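Long-range contacts in diguanylate cyclase TpbB (PDB 7A7E), which catalyses the condensation of two GTP molecules into cyclic di-GMP, as part of a signalling system important in biofilm formation, and is seen here as its cytoplasmic catalytic GGDEF domain: residues R49-V54 / Y150-D155; E91-A96 / V105-L110; S24-P29 / V77-A82. All coordinates share one frame; numbering follows the deposited sequence.

Interaction 1 (R49-V54 / Y150-D155)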
loop_
_atom_site.group_PDB
_atom_site.type_symbol
_atom_site.label_atom_id
_atom_site.label_comp_id
_atom_site.label_asym_id
_atom_site.label_seq_id
_atom_site.Cartn_x
_atom_site.Cartn_y
_atom_site.Cartn_z
ATOM N N ARG A 49 -7.939 -10.723 20.334
ATOM C CA ARG A 49 -7.795 -9.392 20.907
ATOM C C ARG A 49 -6.492 -8.744 20.427
ATOM O O ARG A 49 -5.859 -8.003 21.172
ATOM C CB ARG A 49 -7.872 -9.509 22.436
ATOM C CG ARG A 49 -7.808 -8.189 23.183
ATOM C CD ARG A 49 -9.006 -7.317 22.890
ATOM N NE ARG A 49 -10.194 -7.977 23.407
ATOM C CZ ARG A 49 -11.436 -7.540 23.242
ATOM N NH1 ARG A 49 -11.658 -6.420 22.571
ATOM N NH2 ARG A 49 -12.446 -8.222 23.758
ATOM N N GLU A 50 -6.119 -9.001 19.164
ATOM C CA GLU A 50 -4.842 -8.589 18.594
ATOM C C GLU A 50 -5.035 -7.454 17.575
ATOM O O GLU A 50 -6.160 -7.022 17.320
ATOM C CB GLU A 50 -4.129 -9.821 18.024
ATOM C CG GLU A 50 -2.610 -9.715 18.048
ATOM C CD GLU A 50 -1.955 -9.772 19.422
ATOM O OE1 GLU A 50 -2.134 -10.800 20.110
ATOM O OE2 GLU A 50 -1.268 -8.786 19.805
ATOM N N GLN A 51 -3.925 -6.972 16.991
ATOM C CA GLN A 51 -3.939 -5.845 16.068
ATOM C C GLN A 51 -3.554 -6.269 14.646
ATOM O O GLN A 51 -2.742 -7.180 14.455
ATOM C CB GLN A 51 -2.940 -4.794 16.544
ATOM C CG GLN A 51 -3.506 -3.805 17.545
ATOM C CD GLN A 51 -2.569 -2.629 17.667
ATOM O OE1 GLN A 51 -1.373 -2.779 17.940
ATOM N NE2 GLN A 51 -3.106 -1.442 17.430
ATOM N N LEU A 52 -4.130 -5.576 13.650
ATOM C CA LEU A 52 -3.680 -5.675 12.267
ATOM C C LEU A 52 -3.681 -4.304 11.582
ATOM O O LEU A 52 -4.280 -3.353 12.072
ATOM C CB LEU A 52 -4.506 -6.717 11.501
ATOM C CG LEU A 52 -5.996 -6.454 11.300
ATOM C CD1 LEU A 52 -6.237 -5.479 10.157
ATOM C CD2 LEU A 52 -6.676 -7.765 10.973
ATOM N N ALA A 53 -2.993 -4.202 10.436
ATOM C CA ALA A 53 -2.928 -2.936 9.714
ATOM C C ALA A 53 -3.205 -3.134 8.223
ATOM O O ALA A 53 -2.808 -4.141 7.634
ATOM C CB ALA A 53 -1.594 -2.256 9.945
ATOM N N VAL A 54 -3.885 -2.144 7.625
ATOM C CA VAL A 54 -4.038 -2.072 6.179
ATOM C C VAL A 54 -3.233 -0.885 5.649
ATOM O O VAL A 54 -3.337 0.239 6.145
ATOM C CB VAL A 54 -5.507 -1.975 5.732
ATOM C CG1 VAL A 54 -5.628 -2.137 4.228
ATOM C CG2 VAL A 54 -6.382 -2.996 6.422
ATOM N N TYR A 150 -6.321 -1.565 12.921
ATOM C CA TYR A 150 -7.343 -2.259 13.679
ATOM C C TYR A 150 -6.812 -2.564 15.082
ATOM O O TYR A 150 -5.666 -2.982 15.255
ATOM C CB TYR A 150 -7.829 -3.518 12.959
ATOM C CG TYR A 150 -8.808 -4.299 13.788
ATOM C CD1 TYR A 150 -10.159 -3.998 13.753
ATOM C CD2 TYR A 150 -8.377 -5.297 14.647
ATOM C CE1 TYR A 150 -11.069 -4.692 14.534
ATOM C CE2 TYR A 150 -9.273 -5.996 15.441
ATOM C CZ TYR A 150 -10.625 -5.698 15.381
ATOM O OH TYR A 150 -11.508 -6.400 16.155
ATOM N N PRO A 151 -7.625 -2.336 16.137
ATOM C CA PRO A 151 -8.958 -1.758 15.972
ATOM C C PRO A 151 -9.120 -0.242 16.150
ATOM O O PRO A 151 -10.241 0.243 16.069
ATOM C CB PRO A 151 -9.696 -2.560 17.044
ATOM C CG PRO A 151 -8.693 -2.637 18.185
ATOM C CD PRO A 151 -7.327 -2.673 17.538
ATOM N N GLU A 152 -8.019 0.513 16.326
ATOM C CA GLU A 152 -8.067 1.962 16.516
ATOM C C GLU A 152 -8.965 2.684 15.511
ATOM O O GLU A 152 -9.602 3.652 15.897
ATOM C CB GLU A 152 -6.708 2.653 16.394
ATOM C CG GLU A 152 -5.753 2.364 17.530
ATOM C CD GLU A 152 -4.881 1.125 17.365
ATOM O OE1 GLU A 152 -3.639 1.239 17.542
ATOM O OE2 GLU A 152 -5.438 0.042 17.076
ATOM N N HIS A 153 -8.975 2.304 14.222
ATOM C CA HIS A 153 -9.690 3.157 13.280
ATOM C C HIS A 153 -11.039 2.568 12.878
ATOM O O HIS A 153 -12.026 3.288 12.741
ATOM C CB HIS A 153 -8.875 3.459 12.017
ATOM C CG HIS A 153 -7.575 4.119 12.280
ATOM N ND1 HIS A 153 -6.391 3.609 11.792
ATOM C CD2 HIS A 153 -7.264 5.231 12.974
ATOM C CE1 HIS A 153 -5.391 4.381 12.170
ATOM N NE2 HIS A 153 -5.903 5.381 12.909
ATOM N N ALA A 154 -11.066 1.267 12.615
ATOM C CA ALA A 154 -12.270 0.688 12.064
ATOM C C ALA A 154 -12.278 -0.777 12.445
ATOM O O ALA A 154 -11.258 -1.287 12.899
ATOM C CB ALA A 154 -12.257 0.847 10.570
ATOM N N ASP A 155 -13.421 -1.437 12.242
ATOM C CA ASP A 155 -13.521 -2.828 12.639
ATOM C C ASP A 155 -14.293 -3.611 11.587
ATOM O O ASP A 155 -14.841 -4.657 11.903
ATOM C CB ASP A 155 -14.174 -2.953 14.014
ATOM C CG ASP A 155 -15.507 -2.232 14.075
ATOM O OD1 ASP A 155 -16.393 -2.592 13.275
ATOM O OD2 ASP A 155 -15.638 -1.294 14.900
#

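Interaction 2 (E91-A96 / V105-L110)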
loop_
_atom_site.group_PDB
_atom_site.type_symbol
_atom_site.label_atom_id
_atom_site.label_comp_id
_atom_site.label_asym_id
_atom_site.label_seq_id
_atom_site.Cartn_x
_atom_site.Cartn_y
_atom_site.Cartn_z
ATOM N N GLU A 91 6.197 -13.488 5.904
ATOM C CA GLU A 91 5.511 -14.537 5.168
ATOM C C GLU A 91 4.014 -14.459 5.434
ATOM O O GLU A 91 3.205 -14.972 4.661
ATOM C CB GLU A 91 6.113 -15.899 5.522
ATOM C CG GLU A 91 7.566 -16.063 5.085
ATOM C CD GLU A 91 7.871 -15.891 3.599
ATOM O OE1 GLU A 91 7.068 -16.364 2.749
ATOM O OE2 GLU A 91 8.919 -15.291 3.288
ATOM N N SER A 92 3.665 -13.768 6.520
ATOM C CA SER A 92 2.317 -13.775 7.050
ATOM C C SER A 92 1.472 -12.644 6.441
ATOM O O SER A 92 0.243 -12.750 6.390
ATOM C CB SER A 92 2.393 -13.776 8.556
ATOM O OG SER A 92 2.991 -12.590 9.067
ATOM N N ASP A 93 2.149 -11.598 5.931
ATOM C CA ASP A 93 1.562 -10.400 5.352
ATOM C C ASP A 93 1.133 -10.647 3.906
ATOM O O ASP A 93 1.519 -11.642 3.318
ATOM C CB ASP A 93 2.567 -9.251 5.399
ATOM C CG ASP A 93 3.032 -8.927 6.808
ATOM O OD1 ASP A 93 2.191 -8.980 7.752
ATOM O OD2 ASP A 93 4.233 -8.626 6.960
ATOM N N LEU A 94 0.345 -9.733 3.322
ATOM C CA LEU A 94 -0.219 -9.966 2.003
ATOM C C LEU A 94 -0.163 -8.679 1.187
ATOM O O LEU A 94 -0.526 -7.626 1.706
ATOM C CB LEU A 94 -1.675 -10.386 2.197
ATOM C CG LEU A 94 -2.496 -10.618 0.931
ATOM C CD1 LEU A 94 -1.912 -11.764 0.135
ATOM C CD2 LEU A 94 -3.948 -10.922 1.235
ATOM N N VAL A 95 0.284 -8.786 -0.079
ATOM C CA VAL A 95 0.164 -7.718 -1.059
ATOM C C VAL A 95 -0.794 -8.149 -2.157
ATOM O O VAL A 95 -0.600 -9.196 -2.771
ATOM C CB VAL A 95 1.496 -7.372 -1.736
ATOM C CG1 VAL A 95 1.446 -5.970 -2.309
ATOM C CG2 VAL A 95 2.681 -7.538 -0.813
ATOM N N ALA A 96 -1.798 -7.305 -2.412
ATOM C CA ALA A 96 -2.637 -7.406 -3.595
ATOM C C ALA A 96 -2.427 -6.152 -4.431
ATOM O O ALA A 96 -1.995 -5.112 -3.926
ATOM C CB ALA A 96 -4.097 -7.554 -3.234
ATOM N N VAL A 105 -2.086 -3.721 1.140
ATOM C CA VAL A 105 -1.175 -4.543 1.913
ATOM C C VAL A 105 -1.775 -4.842 3.279
ATOM O O VAL A 105 -2.119 -3.914 4.016
ATOM C CB VAL A 105 0.193 -3.864 2.082
ATOM C CG1 VAL A 105 1.020 -4.588 3.142
ATOM C CG2 VAL A 105 0.939 -3.752 0.758
ATOM N N LEU A 106 -1.821 -6.139 3.617
ATOM C CA LEU A 106 -2.357 -6.591 4.891
ATOM C C LEU A 106 -1.204 -7.007 5.786
ATOM O O LEU A 106 -0.415 -7.852 5.374
ATOM C CB LEU A 106 -3.272 -7.788 4.654
ATOM C CG LEU A 106 -3.703 -8.479 5.938
ATOM C CD1 LEU A 106 -4.472 -7.506 6.809
ATOM C CD2 LEU A 106 -4.542 -9.700 5.629
ATOM N N LEU A 107 -1.130 -6.391 6.981
ATOM C CA LEU A 107 -0.086 -6.648 7.970
ATOM C C LEU A 107 -0.740 -7.293 9.181
ATOM O O LEU A 107 -1.315 -6.606 10.022
ATOM C CB LEU A 107 0.603 -5.353 8.422
ATOM C CG LEU A 107 1.440 -4.550 7.419
ATOM C CD1 LEU A 107 2.314 -3.530 8.139
ATOM C CD2 LEU A 107 2.317 -5.427 6.546
ATOM N N ALA A 108 -0.670 -8.621 9.224
ATOM C CA ALA A 108 -1.286 -9.419 10.269
ATOM C C ALA A 108 -0.345 -10.576 10.565
ATOM O O ALA A 108 0.313 -11.049 9.646
ATOM C CB ALA A 108 -2.620 -9.931 9.797
ATOM N N PRO A 109 -0.175 -11.005 11.839
ATOM C CA PRO A 109 -0.600 -10.225 12.999
ATOM C C PRO A 109 0.389 -9.090 13.239
ATOM O O PRO A 109 1.466 -9.039 12.635
ATOM C CB PRO A 109 -0.407 -11.238 14.126
ATOM C CG PRO A 109 0.809 -11.999 13.672
ATOM C CD PRO A 109 0.453 -12.275 12.231
ATOM N N LEU A 110 0.001 -8.195 14.154
ATOM C CA LEU A 110 0.771 -6.996 14.415
ATOM C C LEU A 110 0.977 -6.866 15.914
ATOM O O LEU A 110 0.011 -6.949 16.679
ATOM C CB LEU A 110 -0.055 -5.805 13.924
ATOM C CG LEU A 110 0.515 -4.414 14.153
ATOM C CD1 LEU A 110 1.813 -4.306 13.373
ATOM C CD2 LEU A 110 -0.457 -3.327 13.716
#

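Interaction 3 (S24-P29 / V77-A82)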
loop_
_atom_site.group_PDB
_atom_site.type_symbol
_atom_site.label_atom_id
_atom_site.label_comp_id
_atom_site.label_asym_id
_atom_site.label_seq_id
_atom_site.Cartn_x
_atom_site.Cartn_y
_atom_site.Cartn_z
ATOM N N SER A 24 -1.157 -11.140 -14.355
ATOM C CA SER A 24 -0.083 -11.702 -15.160
ATOM C C SER A 24 1.210 -10.894 -15.041
ATOM O O SER A 24 2.286 -11.487 -15.047
ATOM C CB SER A 24 -0.511 -11.879 -16.594
ATOM O OG SER A 24 -1.279 -10.768 -17.033
ATOM N N LEU A 25 1.103 -9.558 -14.929
ATOM C CA LEU A 25 2.275 -8.697 -14.828
ATOM C C LEU A 25 3.094 -9.044 -13.583
ATOM O O LEU A 25 4.275 -9.351 -13.720
ATOM C CB LEU A 25 1.880 -7.213 -14.854
ATOM C CG LEU A 25 3.045 -6.221 -14.793
ATOM C CD1 LEU A 25 3.949 -6.357 -16.005
ATOM C CD2 LEU A 25 2.549 -4.788 -14.670
ATOM N N THR A 26 2.465 -9.019 -12.392
ATOM C CA THR A 26 3.199 -8.943 -11.130
ATOM C C THR A 26 3.013 -10.192 -10.270
ATOM O O THR A 26 3.733 -10.335 -9.279
ATOM C CB THR A 26 2.877 -7.676 -10.315
ATOM O OG1 THR A 26 1.526 -7.694 -9.857
ATOM C CG2 THR A 26 3.129 -6.379 -11.054
ATOM N N SER A 27 2.052 -11.060 -10.648
ATOM C CA SER A 27 1.719 -12.338 -10.008
ATOM C C SER A 27 0.971 -12.161 -8.684
ATOM O O SER A 27 0.860 -13.109 -7.902
ATOM C CB SER A 27 2.913 -13.249 -9.817
ATOM O OG SER A 27 3.794 -13.191 -10.922
ATOM N N LEU A 28 0.441 -10.952 -8.456
ATOM C CA LEU A 28 -0.143 -10.550 -7.186
ATOM C C LEU A 28 -1.658 -10.734 -7.222
ATOM O O LEU A 28 -2.292 -10.449 -8.237
ATOM C CB LEU A 28 0.195 -9.071 -6.989
ATOM C CG LEU A 28 1.665 -8.693 -6.821
ATOM C CD1 LEU A 28 1.875 -7.187 -6.780
ATOM C CD2 LEU A 28 2.221 -9.353 -5.570
ATOM N N PRO A 29 -2.291 -11.162 -6.103
ATOM C CA PRO A 29 -3.753 -11.290 -6.033
ATOM C C PRO A 29 -4.518 -9.977 -6.219
ATOM O O PRO A 29 -3.958 -8.882 -6.154
ATOM C CB PRO A 29 -4.070 -11.869 -4.646
ATOM C CG PRO A 29 -2.739 -11.956 -3.911
ATOM C CD PRO A 29 -1.622 -11.544 -4.852
ATOM N N VAL A 77 8.515 -0.427 -13.732
ATOM C CA VAL A 77 8.316 0.249 -12.458
ATOM C C VAL A 77 7.297 -0.509 -11.589
ATOM O O VAL A 77 7.519 -0.700 -10.393
ATOM C CB VAL A 77 7.962 1.735 -12.672
ATOM C CG1 VAL A 77 7.433 2.378 -11.400
ATOM C CG2 VAL A 77 9.131 2.536 -13.242
ATOM N N LEU A 78 6.197 -0.989 -12.183
ATOM C CA LEU A 78 5.209 -1.723 -11.405
ATOM C C LEU A 78 5.829 -2.993 -10.832
ATOM O O LEU A 78 5.668 -3.304 -9.648
ATOM C CB LEU A 78 3.993 -2.049 -12.274
ATOM C CG LEU A 78 3.110 -0.853 -12.627
ATOM C CD1 LEU A 78 1.724 -1.322 -13.006
ATOM C CD2 LEU A 78 3.012 0.102 -11.454
ATOM N N VAL A 79 6.553 -3.712 -11.691
ATOM C CA VAL A 79 7.122 -4.989 -11.294
ATOM C C VAL A 79 8.107 -4.767 -10.150
ATOM O O VAL A 79 8.039 -5.458 -9.132
ATOM C CB VAL A 79 7.724 -5.726 -12.500
ATOM C CG1 VAL A 79 8.790 -6.712 -12.072
ATOM C CG2 VAL A 79 6.616 -6.439 -13.257
ATOM N N ASN A 80 8.955 -3.746 -10.310
ATOM C CA ASN A 80 9.900 -3.353 -9.282
ATOM C C ASN A 80 9.187 -3.011 -7.976
ATOM O O ASN A 80 9.590 -3.494 -6.917
ATOM C CB ASN A 80 10.828 -2.239 -9.760
ATOM C CG ASN A 80 12.058 -2.792 -10.447
ATOM O OD1 ASN A 80 11.999 -3.202 -11.609
ATOM N ND2 ASN A 80 13.177 -2.793 -9.736
ATOM N N ILE A 81 8.140 -2.178 -8.058
ATOM C CA ILE A 81 7.457 -1.712 -6.862
ATOM C C ILE A 81 6.928 -2.925 -6.115
ATOM O O ILE A 81 7.176 -3.086 -4.914
ATOM C CB ILE A 81 6.329 -0.717 -7.197
ATOM C CG1 ILE A 81 6.892 0.660 -7.547
ATOM C CG2 ILE A 81 5.344 -0.621 -6.041
ATOM C CD1 ILE A 81 5.945 1.515 -8.334
ATOM N N ALA A 82 6.204 -3.760 -6.866
ATOM C CA ALA A 82 5.695 -5.019 -6.366
ATOM C C ALA A 82 6.797 -5.823 -5.665
ATOM O O ALA A 82 6.585 -6.266 -4.540
ATOM C CB ALA A 82 5.076 -5.751 -7.517
#

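Interaction 1 (R49-V54 / Y150-D155)
With CG of Leu52 set between its own N and carbonyl carbon (chi1 64°) and the Tyr150 ring swung anti to its backbone nitrogen, the leucine crosses the root of the tyrosine at a slant, its CD1 3.8 Å from CB of Tyr150. The ring beyond is approached at its edge, near its plane, by the carbonyl oxygen of Glu50, and Pro151 lies over one face with its CB 3.4 Å above the ring centre. A cis peptide before Pro151 accompanies this fold-back. In the central sheet of the GGDEF fold, strand 51-59 runs antiparallel to strand 143-150, and this contact lies near the outer end of that pairing, where the chain leaves strand 143-150 for the loop to helix 157-174. Tyr150 N donates to Leu52 O at 2.8 Å, whereas the return bond from Leu52 N to Tyr150 O is weak at 3.4 Å. Helix 31-47 packs against the same side chains through Leu42, and its Asn46 makes a weak hydrogen bond with the tyrosine hydroxyl. Further out, the extended Gln51 chain passes its CG 3.3 Å from Tyr150 O. Its NE2 donates a weak, bent hydrogen bond of 2.8 Å to OE2 of Glu152, with amide and carboxylate nearly coplanar, 18° apart.

Interaction 2 (E91-A96 / V105-L110)
The beta hairpin of strands 94-99 and 102-110 carries the GGDEF signature at its turn, where Asp101 helps to hold the magnesium ion, and the pairing of Leu94 with Leu106 and of Val95 with Val105 belongs to its two arms. The hairpin illustrates how a metal-binding turn can be carried on a regular antiparallel ladder. Within these strands the short segments 94-96 and 105-108 run antiparallel, with 168° between their directions and axes 4.7 Å apart at closest approach. Leu94 and Leu106 form a hydrogen-bonded pair: Leu94 N donates a hydrogen bond to Leu106 O at 2.9 Å, and Leu106 N donates one to Leu94 O at 2.7 Å. On this face the two leucines meet at their CB atoms, 3.9 Å apart. Arg37 of helix 31-47 touches Leu94, while Phe34 and Leu38 of that helix pack on Leu106. The next pair, Val95 with Val105, is non-hydrogen-bonded and faces the other side of the sheet, where Leu89 touches both. Its side chains lie side by side and point the same way; in each valine CG2 is anti to the carbonyl carbon, and CG1 of Val95 reaches CG2 of Val105 at 3.8 Å. Beyond the paired strand residues a side chain takes over. The carboxylate of Asp93 is turned to the backbone of the facing segment, although its strongest partner is Arg90, whose NH1 forms a salt bridge with OD1. Methyl CD2 of Leu107 packs against CG of the same carboxylate at 3.6 Å, and OD1 accepts a weak, bent hydrogen bond of 3.2 Å from Ala108 N, just ahead of the cis peptide that joins Ala108 to Pro109.

Interaction 3 (S24-P29 / V77-A82)
Thr26 and Val79 mark the closest backbone approach, 5.6 Å from CA to CA, between an irregular loop and the C-terminal half of a long helix. Segment 77-82 is regular, with Ile81 N bonded to Val77 O at 2.8 Å as part of helix 62-86. Segment 24-29 bends instead: Ser27 takes a left-handed conformation (phi 74°), after which Leu28 is extended. Leu25, Thr26 and Leu28 all point toward the helix, the last of them after the bend, and Leu78, Val79 and Ala82 line the facing side. Leu25 straddles two of them, CD1 meeting CG2 of Val79 at 3.8 Å and CD2 resting on CB of Leu78 at 3.9 Å. The loop carries the DxLT motif of GGDEF domains, which starts at Asp23 and leads into helix 31-47. Asp23 OD1 hydrogen-bonds with both Thr26 OG1 and Leu28 N, thereby tying the two ends of the bend together. With its hydroxyl so engaged, Thr26 presents carbon to the helix: CG2, anti to the carbonyl carbon, slides past Val79, and CB lies 4.0 Å from CB of Ala82. That same alanine methyl receives CD1 of Leu28 at 3.6 Å. No hydrogen bond spans the two segments; Leu25 O also lies against CG2 of Val79. On the magnesium side, the side chain of Leu78 also touches that of Asp101, a ligand of the ion.

How the interactions relate
The three contacts sample one GGDEF domain from the end of its sheet remote from the metal to the neighbourhood of the metal site. Interactions 1 and 2, with centres 13 Å apart, share the central sheet: strands 51-59 and 102-110 are neighbours, joined by a probable hydrogen bond of 2.9 Å between Ala53 O and Leu107 N. Interaction 3 meets interaction 2 from the loop side, where Pro29 CG packs against Leu94 CD1 at 4.1 Å. It lies nearest the catalytic centre, with the Leu78 side chain about 8 Å from the magnesium ion; the Val95 side chain of interaction 2 is about 12 Å from that of Asp101. Interaction 1 lies away from that site, its centre 27 Å from that of interaction 3.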